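PDB 6ED2: glycosyl hydrolase family 2, TIM barrel domain protein, which probably hydrolyses beta-D-glucuronides, acting as a beta-glucuronidase of glycoside hydrolase family 2 in a human gut bacterium. Local coordinates for residues Y472-T477 with V492-Y497; S478-S483 with H516-G521; R529-T534 with Y571-G576. All coordinates share one frame; numbering follows the deposited sequence.

Contact 1: Y472-T477 with V492-Y497; sequences YTVLMT and VSLNRY
Val474 pairs with Leu494 where strands 472-474 and 492-495, neighbouring parallel strands of the TIM barrel, run side by side with their axes 4.5 Å apart and their directions diverging by 44°. Val474 N donates to Ser493 O (2.8 Å), and Val474 O accepts from Asn495 N. Toward the start of the pair a water bridges the strands, donating to Tyr472 O and accepting from Ser493 N. Val474 and Leu494 lie alongside each other on one sheet face, CB of Val474 3.6 Å from CD2 of Leu494. The opposite face carries Thr473 and Ser493; Thr473 OG1 turns to Asn440.

Beyond these pairs, a turn about the CB-CG bond of Arg496 (chi2 -54°) bends its chain and brings the guanidinium between Met476 CA on one face and Leu494 CD2 on the other. NH1 reaches Val474 O at 2.9 Å and Asn495 O at 2.8 Å; both oxygens lie close to the guanidinium plane, though NH1 stands above each carbonyl plane. NH2 forms a salt bridge with Glu518 of helix 508-525. Met476 crosses the arginine obliquely, its CG 3.6 Å from Arg496 CD, and its sulfur takes a weak bond from Tyr497 N (3.3 Å).

A leucine in place of Arg496 would probably leave the carboxylate of Glu518 without its charged mate and strip Val474 O of one of its two donors. The chemistry implies that one buried cation adds to the strand bonds at Val474 O and ties both segments to helix 508-525 outside the barrel.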
loop_
_atom_site.group_PDB
_atom_site.type_symbol
_atom_site.label_atom_id
_atom_site.label_comp_id
_atom_site.label_asym_id
_atom_site.label_seq_id
_atom_site.Cartn_x
_atom_site.Cartn_y
_atom_site.Cartn_z
ATOM N N TYR A 472 -18.678 6.632 -32.638
ATOM C CA TYR A 472 -18.684 7.501 -31.468
ATOM C C TYR A 472 -19.067 6.604 -30.311
ATOM O O TYR A 472 -19.685 5.563 -30.517
ATOM C CB TYR A 472 -19.659 8.665 -31.610
ATOM C CG TYR A 472 -21.109 8.299 -31.339
ATOM C CD1 TYR A 472 -21.700 8.557 -30.094
ATOM C CD2 TYR A 472 -21.900 7.712 -32.334
ATOM C CE1 TYR A 472 -23.032 8.234 -29.846
ATOM C CE2 TYR A 472 -23.233 7.384 -32.098
ATOM C CZ TYR A 472 -23.797 7.654 -30.862
ATOM O OH TYR A 472 -25.118 7.331 -30.644
ATOM N N THR A 473 -18.690 6.978 -29.094
ATOM C CA THR A 473 -18.922 6.048 -27.999
ATOM C C THR A 473 -20.241 6.364 -27.311
ATOM O O THR A 473 -20.574 7.528 -27.068
ATOM C CB THR A 473 -17.767 6.058 -26.994
ATOM O OG1 THR A 473 -17.721 7.328 -26.338
ATOM C CG2 THR A 473 -16.446 5.789 -27.708
ATOM N N VAL A 474 -20.990 5.313 -26.997
ATOM C CA VAL A 474 -22.375 5.435 -26.564
ATOM C C VAL A 474 -22.437 5.425 -25.042
ATOM O O VAL A 474 -21.934 4.498 -24.401
ATOM C CB VAL A 474 -23.237 4.312 -27.163
ATOM C CG1 VAL A 474 -24.689 4.460 -26.709
ATOM C CG2 VAL A 474 -23.118 4.328 -28.688
ATOM N N LEU A 475 -23.057 6.460 -24.481
ATOM C CA LEU A 475 -23.356 6.570 -23.062
ATOM C C LEU A 475 -24.237 5.415 -22.594
ATOM O O LEU A 475 -24.998 4.833 -23.368
ATOM C CB LEU A 475 -24.095 7.881 -22.799
ATOM C CG LEU A 475 -23.462 8.959 -21.955
ATOM C CD1 LEU A 475 -24.538 9.938 -21.569
ATOM C CD2 LEU A 475 -22.810 8.342 -20.732
ATOM N N MET A 476 -24.174 5.127 -21.287
ATOM C CA MET A 476 -24.941 4.011 -20.733
ATOM C C MET A 476 -26.438 4.291 -20.726
ATOM O O MET A 476 -27.246 3.350 -20.778
ATOM C CB MET A 476 -24.463 3.693 -19.315
ATOM C CG MET A 476 -23.372 2.609 -19.262
ATOM S SD MET A 476 -23.236 1.676 -17.694
ATOM C CE MET A 476 -24.410 0.326 -17.955
ATOM N N THR A 477 -26.826 5.564 -20.647
ATOM C CA THR A 477 -28.220 5.981 -20.704
ATOM C C THR A 477 -28.770 6.072 -22.126
ATOM O O THR A 477 -29.936 6.434 -22.289
ATOM C CB THR A 477 -28.384 7.343 -20.030
ATOM O OG1 THR A 477 -27.517 8.288 -20.668
ATOM C CG2 THR A 477 -28.036 7.259 -18.554
ATOM N N VAL A 492 -20.618 0.370 -33.995
ATOM C CA VAL A 492 -21.075 0.919 -32.727
ATOM C C VAL A 492 -20.002 0.669 -31.674
ATOM O O VAL A 492 -19.392 -0.409 -31.641
ATOM C CB VAL A 492 -22.439 0.313 -32.336
ATOM C CG1 VAL A 492 -22.846 0.734 -30.938
ATOM C CG2 VAL A 492 -23.510 0.775 -33.350
ATOM N N SER A 493 -19.745 1.686 -30.841
ATOM C CA SER A 493 -18.798 1.617 -29.727
ATOM C C SER A 493 -19.555 1.871 -28.434
ATOM O O SER A 493 -20.140 2.947 -28.258
ATOM C CB SER A 493 -17.677 2.655 -29.875
ATOM O OG SER A 493 -16.945 2.473 -31.075
ATOM N N LEU A 494 -19.529 0.902 -27.522
ATOM C CA LEU A 494 -20.267 1.025 -26.272
ATOM C C LEU A 494 -19.312 1.229 -25.104
ATOM O O LEU A 494 -18.268 0.571 -25.021
ATOM C CB LEU A 494 -21.134 -0.217 -26.010
ATOM C CG LEU A 494 -22.281 -0.532 -26.984
ATOM C CD1 LEU A 494 -23.090 -1.731 -26.476
ATOM C CD2 LEU A 494 -23.196 0.676 -27.221
ATOM N N ASN A 495 -19.684 2.137 -24.203
ATOM C CA ASN A 495 -19.067 2.266 -22.887
ATOM C C ASN A 495 -20.045 1.681 -21.877
ATOM O O ASN A 495 -21.074 2.297 -21.583
ATOM C CB ASN A 495 -18.759 3.728 -22.551
ATOM C CG ASN A 495 -17.705 4.348 -23.476
ATOM O OD1 ASN A 495 -17.156 3.690 -24.369
ATOM N ND2 ASN A 495 -17.426 5.624 -23.261
ATOM N N ARG A 496 -19.736 0.503 -21.340
ATOM C CA ARG A 496 -20.673 -0.194 -20.469
ATOM C C ARG A 496 -19.999 -0.640 -19.177
ATOM O O ARG A 496 -18.860 -1.106 -19.185
ATOM C CB ARG A 496 -21.288 -1.392 -21.182
ATOM C CG ARG A 496 -22.327 -1.005 -22.235
ATOM C CD ARG A 496 -23.391 -0.112 -21.631
ATOM N NE ARG A 496 -24.410 0.299 -22.594
ATOM C CZ ARG A 496 -24.349 1.409 -23.332
ATOM N NH1 ARG A 496 -23.312 2.233 -23.241
ATOM N NH2 ARG A 496 -25.335 1.694 -24.167
ATOM N N TYR A 497 -20.723 -0.498 -18.070
ATOM C CA TYR A 497 -20.221 -0.745 -16.726
ATOM C C TYR A 497 -21.225 -1.558 -15.922
ATOM O O TYR A 497 -21.526 -1.244 -14.761
ATOM C CB TYR A 497 -19.911 0.564 -16.020
ATOM C CG TYR A 497 -18.718 1.271 -16.612
ATOM C CD1 TYR A 497 -17.424 0.850 -16.318
ATOM C CD2 TYR A 497 -18.882 2.357 -17.476
ATOM C CE1 TYR A 497 -16.317 1.503 -16.851
ATOM C CE2 TYR A 497 -17.790 3.012 -18.016
ATOM C CZ TYR A 497 -16.511 2.582 -17.704
ATOM O OH TYR A 497 -15.428 3.230 -18.249
HETATM O O HOH W 1 -21.441 4.145 -31.809
HETATM O O HOH W 2 -21.377 5.213 -20.328
#

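Contact 2: S478-S483 with H516-G521; sequences SLPDTS and HHEMDG
Pro480 is pressed against helix 508-525 at Gly521, and this is the tight half of the contact. The proline's CB lies 3.5 Å from Gly521 C, and its CG lies 3.7 Å from Glu518 O, so one edge of the ring rides on helix backbone. A CB at Gly521 would come too close to Pro480 CG, which is consistent with glycine letting the ring in. CD of the proline meets the aliphatic part of Glu518, 3.7 Å from its CG, and Trp522 and Val525 further along the helix also touch the ring.

Glu518 then leads from the helix toward the loop. With CG anti to the backbone N (chi1 -166°) and the chain extended beyond it, the carboxylate passes across the end of Leu479 at about a right angle, OE2 4.0 Å from Leu479 CD2. Its oxygens bond elsewhere: OE2 to Arg496 and Trp522, OE1 to Tyr498.

The other side is looser. Asp481 and Thr482 are exposed and make no contact with residues 516-521, while the loop holds its own shape there: Leu479 N donates to Thr482 OG1 at 3.1 Å, and Leu479 O accepts from both Thr482 N and Ser483 N.

Shape, not polar bonding between the segments, makes this contact. The loop between two barrel strands rests on the outer helix through a proline fitted to a glycine, and the buried charge of Glu518 is probably stabilised by its arginine, tryptophan and tyrosine partners.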
loop_
_atom_site.group_PDB
_atom_site.type_symbol
_atom_site.label_atom_id
_atom_site.label_comp_id
_atom_site.label_asym_id
_atom_site.label_seq_id
_atom_site.Cartn_x
_atom_site.Cartn_y
_atom_site.Cartn_z
ATOM N N SER A 478 -27.967 5.795 -23.155
ATOM C CA SER A 478 -28.449 5.749 -24.533
ATOM C C SER A 478 -28.580 4.287 -24.926
ATOM O O SER A 478 -27.574 3.595 -25.077
ATOM C CB SER A 478 -27.507 6.487 -25.483
ATOM O OG SER A 478 -27.571 7.889 -25.264
ATOM N N LEU A 479 -29.809 3.821 -25.087
ATOM C CA LEU A 479 -30.122 2.413 -25.297
ATOM C C LEU A 479 -30.353 2.136 -26.776
ATOM O O LEU A 479 -30.508 3.058 -27.578
ATOM C CB LEU A 479 -31.350 2.029 -24.464
ATOM C CG LEU A 479 -31.201 2.322 -22.967
ATOM C CD1 LEU A 479 -32.398 1.796 -22.194
ATOM C CD2 LEU A 479 -29.894 1.742 -22.405
ATOM N N PRO A 480 -30.360 0.863 -27.183
ATOM C CA PRO A 480 -30.559 0.552 -28.609
ATOM C C PRO A 480 -31.790 1.213 -29.215
ATOM O O PRO A 480 -31.766 1.627 -30.384
ATOM C CB PRO A 480 -30.700 -0.975 -28.609
ATOM C CG PRO A 480 -29.968 -1.425 -27.403
ATOM C CD PRO A 480 -30.085 -0.347 -26.384
ATOM N N ASP A 481 -32.853 1.353 -28.430
ATOM C CA ASP A 481 -34.147 1.812 -28.896
ATOM C C ASP A 481 -34.380 3.294 -28.644
ATOM O O ASP A 481 -35.356 3.843 -29.163
ATOM C CB ASP A 481 -35.263 0.988 -28.224
ATOM C CG ASP A 481 -35.017 0.760 -26.709
ATOM O OD1 ASP A 481 -35.936 1.072 -25.911
ATOM O OD2 ASP A 481 -33.926 0.255 -26.306
ATOM N N THR A 482 -33.518 3.957 -27.865
ATOM C CA THR A 482 -33.677 5.381 -27.607
ATOM C C THR A 482 -32.569 6.251 -28.197
ATOM O O THR A 482 -32.756 7.468 -28.306
ATOM C CB THR A 482 -33.770 5.655 -26.094
ATOM O OG1 THR A 482 -32.518 5.356 -25.464
ATOM C CG2 THR A 482 -34.867 4.806 -25.440
ATOM N N SER A 483 -31.428 5.675 -28.572
ATOM C CA SER A 483 -30.331 6.476 -29.106
ATOM C C SER A 483 -30.709 7.030 -30.474
ATOM O O SER A 483 -30.975 6.265 -31.412
ATOM C CB SER A 483 -29.052 5.646 -29.222
ATOM O OG SER A 483 -28.086 6.349 -29.998
ATOM N N HIS A 516 -26.947 -8.822 -20.917
ATOM C CA HIS A 516 -27.501 -9.624 -22.006
ATOM C C HIS A 516 -28.793 -9.024 -22.540
ATOM O O HIS A 516 -29.044 -9.052 -23.750
ATOM C CB HIS A 516 -27.764 -11.043 -21.530
ATOM C CG HIS A 516 -26.576 -11.937 -21.631
ATOM N ND1 HIS A 516 -25.994 -12.265 -22.837
ATOM C CD2 HIS A 516 -25.861 -12.578 -20.678
ATOM C CE1 HIS A 516 -24.973 -13.077 -22.622
ATOM N NE2 HIS A 516 -24.874 -13.286 -21.321
ATOM N N HIS A 517 -29.626 -8.484 -21.653
ATOM C CA HIS A 517 -30.866 -7.863 -22.097
ATOM C C HIS A 517 -30.585 -6.718 -23.065
ATOM O O HIS A 517 -31.157 -6.666 -24.157
ATOM C CB HIS A 517 -31.679 -7.378 -20.893
ATOM C CG HIS A 517 -32.961 -6.704 -21.273
ATOM N ND1 HIS A 517 -34.076 -7.400 -21.699
ATOM C CD2 HIS A 517 -33.296 -5.393 -21.326
ATOM C CE1 HIS A 517 -35.047 -6.548 -21.972
ATOM N NE2 HIS A 517 -34.598 -5.324 -21.755
ATOM N N GLU A 518 -29.678 -5.805 -22.701
ATOM C CA GLU A 518 -29.374 -4.692 -23.604
ATOM C C GLU A 518 -28.706 -5.179 -24.886
ATOM O O GLU A 518 -28.988 -4.660 -25.972
ATOM C CB GLU A 518 -28.492 -3.640 -22.919
ATOM C CG GLU A 518 -28.440 -2.318 -23.714
ATOM C CD GLU A 518 -27.387 -1.314 -23.227
ATOM O OE1 GLU A 518 -27.006 -1.366 -22.037
ATOM O OE2 GLU A 518 -26.957 -0.452 -24.038
ATOM N N MET A 519 -27.817 -6.167 -24.789
ATOM C CA MET A 519 -27.152 -6.649 -25.991
ATOM C C MET A 519 -28.148 -7.248 -26.977
ATOM O O MET A 519 -27.962 -7.122 -28.196
ATOM C CB MET A 519 -26.071 -7.673 -25.634
ATOM C CG MET A 519 -24.897 -7.078 -24.857
ATOM S SD MET A 519 -24.287 -5.537 -25.591
ATOM C CE MET A 519 -23.438 -6.188 -27.009
ATOM N N ASP A 520 -29.207 -7.904 -26.482
ATOM C CA ASP A 520 -30.243 -8.392 -27.391
ATOM C C ASP A 520 -30.885 -7.239 -28.151
ATOM O O ASP A 520 -31.236 -7.397 -29.322
ATOM C CB ASP A 520 -31.313 -9.188 -26.634
ATOM C CG ASP A 520 -30.753 -10.451 -25.956
ATOM O OD1 ASP A 520 -29.740 -11.026 -26.435
ATOM O OD2 ASP A 520 -31.341 -10.875 -24.929
ATOM N N GLY A 521 -31.033 -6.077 -27.505
ATOM C CA GLY A 521 -31.483 -4.886 -28.212
ATOM C C GLY A 521 -30.509 -4.434 -29.288
ATOM O O GLY A 521 -30.910 -4.158 -30.423
#

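Contact 3: R529-T534 with Y571-G576; sequences RPLIFT and YDFVQG
Leu531 and Val574 pair in the parallel strands of a beta-alpha-beta unit of the TIM barrel, in which helix 554-570 joins strand 531-535 to strand 574-580. Leu531 N donates to Phe573 O (2.9 Å), Leu531 O takes Gln575 N at 2.7 Å, and Phe533 N reaches Gly576 O at 3.0 Å. Phe573 presents its ring edge to Leu531, CD1 3.9 Å from Leu531 CB. Val574 meets the Phe533 ring at its edge too, both methyls near CE2.

Behind these residues a type I turn from Tyr571 to Val574 leads the chain into the strand. Gln575 braces it: NE2 donates to Asp572 O at 2.9 Å, which lies in the amide plane, while OE1 accepts from Arg306. Further out, Met519 of helix 508-525 touches both phenylalanines, and Phe307 of strand 306-309 touches Pro530, Ile532 and Gln575.

The CA atoms of Gly576 and Ile532 are the closest CA pair across the segments, 4.4 Å apart, which is consistent with the lack of a side chain at Gly576: a CB there would collide with Ile532 CG2, which sits 3.6 Å from Gly576 N.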
loop_
_atom_site.group_PDB
_atom_site.type_symbol
_atom_site.label_atom_id
_atom_site.label_comp_id
_atom_site.label_asym_id
_atom_site.label_seq_id
_atom_site.Cartn_x
_atom_site.Cartn_y
_atom_site.Cartn_z
ATOM N N ARG A 529 -23.625 -4.402 -38.744
ATOM C CA ARG A 529 -22.484 -3.592 -38.317
ATOM C C ARG A 529 -21.716 -4.261 -37.171
ATOM O O ARG A 529 -22.326 -4.829 -36.261
ATOM C CB ARG A 529 -22.959 -2.213 -37.864
ATOM C CG ARG A 529 -23.390 -1.284 -39.001
ATOM C CD ARG A 529 -23.981 0.023 -38.477
ATOM N NE ARG A 529 -25.188 -0.172 -37.668
ATOM C CZ ARG A 529 -25.661 0.729 -36.806
ATOM N NH1 ARG A 529 -25.026 1.887 -36.614
ATOM N NH2 ARG A 529 -26.764 0.476 -36.121
ATOM N N PRO A 530 -20.377 -4.190 -37.175
ATOM C CA PRO A 530 -19.615 -4.575 -35.973
ATOM C C PRO A 530 -19.970 -3.691 -34.788
ATOM O O PRO A 530 -20.324 -2.515 -34.930
ATOM C CB PRO A 530 -18.149 -4.378 -36.385
ATOM C CG PRO A 530 -18.147 -4.180 -37.864
ATOM C CD PRO A 530 -19.513 -3.686 -38.253
ATOM N N LEU A 531 -19.908 -4.284 -33.608
ATOM C CA LEU A 531 -19.958 -3.549 -32.357
ATOM C C LEU A 531 -18.669 -3.828 -31.598
ATOM O O LEU A 531 -18.166 -4.958 -31.608
ATOM C CB LEU A 531 -21.187 -3.951 -31.526
ATOM C CG LEU A 531 -21.495 -3.161 -30.247
ATOM C CD1 LEU A 531 -23.037 -3.040 -30.027
ATOM C CD2 LEU A 531 -20.813 -3.816 -29.045
ATOM N N ILE A 532 -18.113 -2.792 -30.973
ATOM C CA ILE A 532 -16.977 -2.954 -30.085
ATOM C C ILE A 532 -17.299 -2.273 -28.769
ATOM O O ILE A 532 -18.178 -1.406 -28.679
ATOM C CB ILE A 532 -15.666 -2.382 -30.651
ATOM C CG1 ILE A 532 -15.677 -0.857 -30.619
ATOM C CG2 ILE A 532 -15.407 -2.894 -32.040
ATOM C CD1 ILE A 532 -14.320 -0.278 -30.988
ATOM N N PHE A 533 -16.568 -2.679 -27.739
ATOM C CA PHE A 533 -16.624 -2.000 -26.458
ATOM C C PHE A 533 -15.411 -1.094 -26.331
ATOM O O PHE A 533 -14.272 -1.522 -26.543
ATOM C CB PHE A 533 -16.719 -3.010 -25.317
ATOM C CG PHE A 533 -18.064 -3.688 -25.260
ATOM C CD1 PHE A 533 -19.080 -3.167 -24.479
ATOM C CD2 PHE A 533 -18.326 -4.809 -26.042
ATOM C CE1 PHE A 533 -20.332 -3.768 -24.462
ATOM C CE2 PHE A 533 -19.568 -5.431 -26.016
ATOM C CZ PHE A 533 -20.571 -4.906 -25.237
ATOM N N THR A 534 -15.665 0.171 -26.051
ATOM C CA THR A 534 -14.596 1.134 -25.896
ATOM C C THR A 534 -14.352 1.516 -24.443
ATOM O O THR A 534 -13.339 2.163 -24.158
ATOM C CB THR A 534 -14.895 2.395 -26.725
ATOM O OG1 THR A 534 -16.289 2.710 -26.615
ATOM C CG2 THR A 534 -14.539 2.156 -28.187
ATOM N N TYR A 571 -21.769 -12.995 -28.422
ATOM C CA TYR A 571 -22.408 -12.323 -29.557
ATOM C C TYR A 571 -21.442 -12.218 -30.731
ATOM O O TYR A 571 -20.364 -11.629 -30.599
ATOM C CB TYR A 571 -22.902 -10.932 -29.150
ATOM C CG TYR A 571 -23.974 -10.965 -28.089
ATOM C CD1 TYR A 571 -25.323 -11.081 -28.437
ATOM C CD2 TYR A 571 -23.647 -10.904 -26.733
ATOM C CE1 TYR A 571 -26.313 -11.127 -27.465
ATOM C CE2 TYR A 571 -24.633 -10.945 -25.750
ATOM C CZ TYR A 571 -25.964 -11.056 -26.124
ATOM O OH TYR A 571 -26.949 -11.092 -25.160
ATOM N N ASP A 572 -21.841 -12.755 -31.887
ATOM C CA ASP A 572 -20.961 -12.785 -33.051
ATOM C C ASP A 572 -20.635 -11.385 -33.566
ATOM O O ASP A 572 -19.620 -11.203 -34.246
ATOM C CB ASP A 572 -21.588 -13.640 -34.175
ATOM C CG ASP A 572 -22.652 -12.868 -35.014
ATOM O OD1 ASP A 572 -23.634 -12.318 -34.435
ATOM O OD2 ASP A 572 -22.508 -12.811 -36.266
ATOM N N PHE A 573 -21.464 -10.394 -33.249
ATOM C CA PHE A 573 -21.232 -9.051 -33.761
ATOM C C PHE A 573 -20.246 -8.249 -32.915
ATOM O O PHE A 573 -19.808 -7.183 -33.362
ATOM C CB PHE A 573 -22.554 -8.285 -33.890
ATOM C CG PHE A 573 -23.384 -8.240 -32.623
ATOM C CD1 PHE A 573 -23.074 -7.360 -31.590
ATOM C CD2 PHE A 573 -24.498 -9.061 -32.478
ATOM C CE1 PHE A 573 -23.841 -7.297 -30.440
ATOM C CE2 PHE A 573 -25.268 -9.014 -31.324
ATOM C CZ PHE A 573 -24.945 -8.128 -30.305
ATOM N N VAL A 574 -19.875 -8.727 -31.729
ATOM C CA VAL A 574 -18.878 -8.025 -30.919
ATOM C C VAL A 574 -17.516 -8.314 -31.529
ATOM O O VAL A 574 -17.049 -9.456 -31.522
ATOM C CB VAL A 574 -18.926 -8.441 -29.445
ATOM C CG1 VAL A 574 -17.776 -7.778 -28.690
ATOM C CG2 VAL A 574 -20.265 -8.043 -28.817
ATOM N N GLN A 575 -16.883 -7.281 -32.081
ATOM C CA GLN A 575 -15.651 -7.479 -32.834
ATOM C C GLN A 575 -14.463 -6.752 -32.224
ATOM O O GLN A 575 -13.410 -6.652 -32.867
ATOM C CB GLN A 575 -15.858 -7.045 -34.287
ATOM C CG GLN A 575 -16.795 -7.964 -35.045
ATOM C CD GLN A 575 -16.187 -9.334 -35.265
ATOM O OE1 GLN A 575 -15.032 -9.441 -35.665
ATOM N NE2 GLN A 575 -16.965 -10.393 -35.009
ATOM N N GLY A 576 -14.592 -6.257 -31.004
ATOM C CA GLY A 576 -13.473 -5.597 -30.376
ATOM C C GLY A 576 -13.733 -5.292 -28.920
ATOM O O GLY A 576 -14.877 -5.021 -28.537
#

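Contacts 1 and 3 belong to the barrel wall and are largely buried; contact 2 lies outside the wall but is still mostly buried where it touches, with exposed loop residues flanking it. Strands 492-495 and 531-535 are neighbours, so the two strand contacts continue one sheet: Val492 O bonds Ile532 N, and Asn495 reaches Thr534. Both are bound by backbone hydrogen bonds, but contact 1 adds a buried arginine and waters, whereas contact 3 adds aromatic edges and contact 2 has neither kind of bond between its segments. Helix 508-525 also meets contact 3, Met519 on Phe533 and both His516 and Asp520 at the Tyr571 hydroxyl.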